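Local coordinates for protein haemagglutinin I (Physarum polycephalum, PDB 3A5P) that probably binds carbohydrate as a slime-mould lectin, through what has been proposed to be a minimal recognition domain of the legume lectin fold, at residues 86-91 and 96-101. Numbering follows the deposited sequence. Where two conformers were deposited one is given.
Sequences VSISTG and QHLTLK
V86 and L98 face each other as an antiparallel hydrogen-bonded pair, V86 N donating a hydrogen bond to L98 O at 3.0 Å and V86 O accepting one from L98 N. Two residues along, I88 and Q96 are joined by a matching pair of hydrogen bonds, and I88 N reaches Q96 O at 2.9 Å almost straight, with 172° at the hydrogen. Between them S87 and H97 form the non-hydrogen-bonded pair, where the histidine CA comes within 3.3 Å of V86 O in a CA-H...O contact.

The side chain of L98 can be followed outward. Its CB leaves on the same face as V86 and I88, and a chi1 of 60° sets CG between the backbone N and the carbonyl carbon, 4.2 Å from V86 CB. There the chain forks. L98 CD1 lies alongside V86, 3.6 Å from V86 CG2. L98 CD2 meets I88 CD1 at 3.8 Å. A branched leucine suits this place because its two methyls serve two neighbours at once. V86 CG2, turned away from its own carbonyl carbon, also touches L100 CD2 at 3.9 Å, the two side chains crossing at nearly a right angle. Beta-branched V86 and I88 suit an extended strand and a buried face. Q96 shares that face, its NE2 hydrogen-bonded to Q67 O.

On the other face sit S87 and H97: the H97 ring passes obliquely by V86 O, and its NE2 is hydrogen-bonded to N85 OD1. At the strand's end, S89 OG accepts a hydrogen bond from G91 N, an ST turn that leads the chain out of the strand.

The pair is a beta hairpin at one margin of a four-stranded sheet, with 85-89 also bonded to strand 74-81. Its largely apolar face packs against strands 40-43 and 63-70 of the second sheet, through I40, F42, F66 and L68, in a beta sandwich.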
ATOM      1  N   VAL A  86       5.770   2.530 -14.974  1.00 16.36           N
ATOM      2  CA  VAL A  86       4.732   1.511 -14.908  1.00 16.05           C
ATOM      3  C   VAL A  86       3.738   1.769 -16.026  1.00 16.60           C
ATOM      4  O   VAL A  86       3.221   2.878 -16.139  1.00 17.52           O
ATOM      5  CB  VAL A  86       3.974   1.518 -13.549  1.00 16.13           C
ATOM      6  CG1 VAL A  86       3.185   0.191 -13.377  1.00 16.49           C
ATOM      7  CG2 VAL A  86       4.947   1.717 -12.382  1.00 15.80           C
ATOM      8  N   SER A  87       3.488   0.751 -16.843  1.00 16.49           N
ATOM      9  CA  SER A  87       2.436   0.798 -17.844  1.00 17.37           C
ATOM     10  C   SER A  87       1.330  -0.151 -17.413  1.00 17.56           C
ATOM     11  O   SER A  87       1.603  -1.323 -17.182  1.00 18.57           O
ATOM     12  CB  SER A  87       2.987   0.377 -19.206  1.00 18.36           C
ATOM     13  OG  SER A  87       1.962   0.370 -20.185  1.00 18.61           O
ATOM     14  N   ILE A  88       0.095   0.362 -17.316  1.00 17.36           N
ATOM     15  CA  ILE A  88      -1.050  -0.442 -16.871  1.00 17.79           C
ATOM     16  C   ILE A  88      -2.113  -0.529 -17.960  1.00 17.97           C
ATOM     17  O   ILE A  88      -2.530   0.487 -18.500  1.00 18.00           O
ATOM     18  CB  ILE A  88      -1.675   0.118 -15.568  1.00 17.59           C
ATOM     19  CG1 ILE A  88      -0.578   0.285 -14.495  1.00 17.11           C
ATOM     20  CG2 ILE A  88      -2.788  -0.804 -15.081  1.00 18.32           C
ATOM     21  CD1 ILE A  88      -1.004   1.067 -13.256  1.00 17.45           C
ATOM     22  N   SER A  89      -2.510  -1.752 -18.291  1.00 18.49           N
ATOM     23  CA  SER A  89      -3.453  -1.969 -19.368  1.00 20.01           C
ATOM     24  C   SER A  89      -4.430  -3.087 -19.024  1.00 20.07           C
ATOM     25  O   SER A  89      -4.077  -4.029 -18.310  1.00 20.99           O
ATOM     26  CB  SER A  89      -2.698  -2.314 -20.656  1.00 20.62           C
ATOM     27  OG  SER A  89      -3.639  -2.563 -21.695  1.00 24.74           O
ATOM     28  N   THR A  90      -5.653  -2.985 -19.542  1.00 19.21           N
ATOM     29  CA  THR A  90      -6.646  -4.064 -19.421  1.00 19.49           C
ATOM     30  C   THR A  90      -6.951  -4.707 -20.784  1.00 19.43           C
ATOM     31  O   THR A  90      -7.690  -5.696 -20.869  1.00 18.97           O
ATOM     32  CB  THR A  90      -7.989  -3.531 -18.880  1.00 19.59           C
ATOM     33  OG1 THR A  90      -8.392  -2.421 -19.695  1.00 19.86           O
ATOM     34  CG2 THR A  90      -7.848  -3.055 -17.428  1.00 19.27           C
ATOM     35  N   GLY A  91      -6.408  -4.131 -21.852  1.00 19.90           N
ATOM     36  CA  GLY A  91      -6.798  -4.559 -23.202  1.00 20.92           C
ATOM     37  C   GLY A  91      -8.006  -3.809 -23.738  1.00 21.95           C
ATOM     38  O   GLY A  91      -8.458  -4.075 -24.855  1.00 22.13           O
ATOM     39  N   GLN A  96      -2.051   3.025 -19.871  1.00 22.25           N
ATOM     40  CA  GLN A  96      -1.784   4.303 -19.222  1.00 22.07           C
ATOM     41  C   GLN A  96      -0.525   4.200 -18.378  1.00 21.60           C
ATOM     42  O   GLN A  96      -0.268   3.166 -17.764  1.00 21.33           O
ATOM     43  CB  GLN A  96      -2.994   4.717 -18.398  1.00 22.77           C
ATOM     44  CG  GLN A  96      -4.224   4.906 -19.300  1.00 24.63           C
ATOM     45  CD  GLN A  96      -5.382   5.485 -18.580  1.00 29.13           C
ATOM     46  OE1 GLN A  96      -5.415   6.684 -18.295  1.00 28.91           O
ATOM     47  NE2 GLN A  96      -6.358   4.638 -18.265  1.00 31.51           N
ATOM     48  N   HIS A  97       0.262   5.270 -18.378  1.00 20.02           N
ATOM     49  CA  HIS A  97       1.540   5.285 -17.706  1.00 19.49           C
ATOM     50  C   HIS A  97       1.468   6.061 -16.389  1.00 18.92           C
ATOM     51  O   HIS A  97       0.758   7.062 -16.292  1.00 19.18           O
ATOM     52  CB  HIS A  97       2.574   5.929 -18.640  1.00 19.74           C
ATOM     53  CG  HIS A  97       3.924   6.115 -18.028  1.00 19.14           C
ATOM     54  ND1 HIS A  97       4.300   7.286 -17.405  1.00 20.95           N
ATOM     55  CD2 HIS A  97       5.000   5.295 -17.976  1.00 18.74           C
ATOM     56  CE1 HIS A  97       5.547   7.173 -16.978  1.00 20.97           C
ATOM     57  NE2 HIS A  97       5.992   5.967 -17.305  1.00 18.87           N
ATOM     58  N   LEU A  98       2.217   5.597 -15.388  1.00 18.84           N
ATOM     59  CA  LEU A  98       2.547   6.405 -14.216  1.00 18.14           C
ATOM     60  C   LEU A  98       3.998   6.144 -13.814  1.00 18.25           C
ATOM     61  O   LEU A  98       4.654   5.210 -14.311  1.00 17.48           O
ATOM     62  CB  LEU A  98       1.584   6.116 -13.033  1.00 18.71           C
ATOM     63  CG  LEU A  98       1.516   4.680 -12.461  1.00 19.10           C
ATOM     64  CD1 LEU A  98       2.666   4.380 -11.473  1.00 17.81           C
ATOM     65  CD2 LEU A  98       0.149   4.355 -11.774  1.00 18.38           C
ATOM     66  N   THR A  99       4.485   6.980 -12.911  1.00 18.18           N
ATOM     67  CA  THR A  99       5.791   6.761 -12.318  0.50 18.30           C
ATOM     68  C   THR A  99       5.661   6.655 -10.825  1.00 18.17           C
ATOM     69  O   THR A  99       4.942   7.442 -10.172  1.00 17.94           O
ATOM     70  CB  THR A  99       6.808   7.857 -12.661  0.50 18.60           C
ATOM     71  OG1 THR A  99       6.238   9.146 -12.402  0.50 19.51           O
ATOM     72  CG2 THR A  99       7.206   7.750 -14.106  0.50 18.36           C
ATOM     73  N   LEU A 100       6.339   5.639 -10.294  1.00 17.96           N
ATOM     74  CA  LEU A 100       6.383   5.363  -8.859  1.00 17.74           C
ATOM     75  C   LEU A 100       6.823   6.596  -8.084  1.00 18.81           C
ATOM     76  O   LEU A 100       7.702   7.341  -8.544  1.00 19.09           O
ATOM     77  CB  LEU A 100       7.348   4.205  -8.576  1.00 18.12           C
ATOM     78  CG  LEU A 100       6.912   2.838  -9.130  1.00 17.19           C
ATOM     79  CD1 LEU A 100       7.983   1.748  -8.848  1.00 16.38           C
ATOM     80  CD2 LEU A 100       5.533   2.417  -8.605  1.00 17.46           C
ATOM     81  N   LYS A 101       6.233   6.792  -6.914  1.00 18.29           N
ATOM     82  CA  LYS A 101       6.564   7.929  -6.058  1.00 19.32           C
ATOM     83  C   LYS A 101       7.415   7.464  -4.896  1.00 19.44           C
ATOM     84  O   LYS A 101       6.989   6.600  -4.110  1.00 18.40           O
ATOM     85  CB  LYS A 101       5.279   8.578  -5.548  1.00 19.95           C
ATOM     86  CG  LYS A 101       4.516   9.263  -6.644  1.00 23.04           C
ATOM     87  CD  LYS A 101       3.015   9.131  -6.450  1.00 29.20           C
ATOM     88  CE  LYS A 101       2.514   9.944  -5.306  1.00 29.51           C
ATOM     89  NZ  LYS A 101       1.140  10.420  -5.599  1.00 30.76           N
TER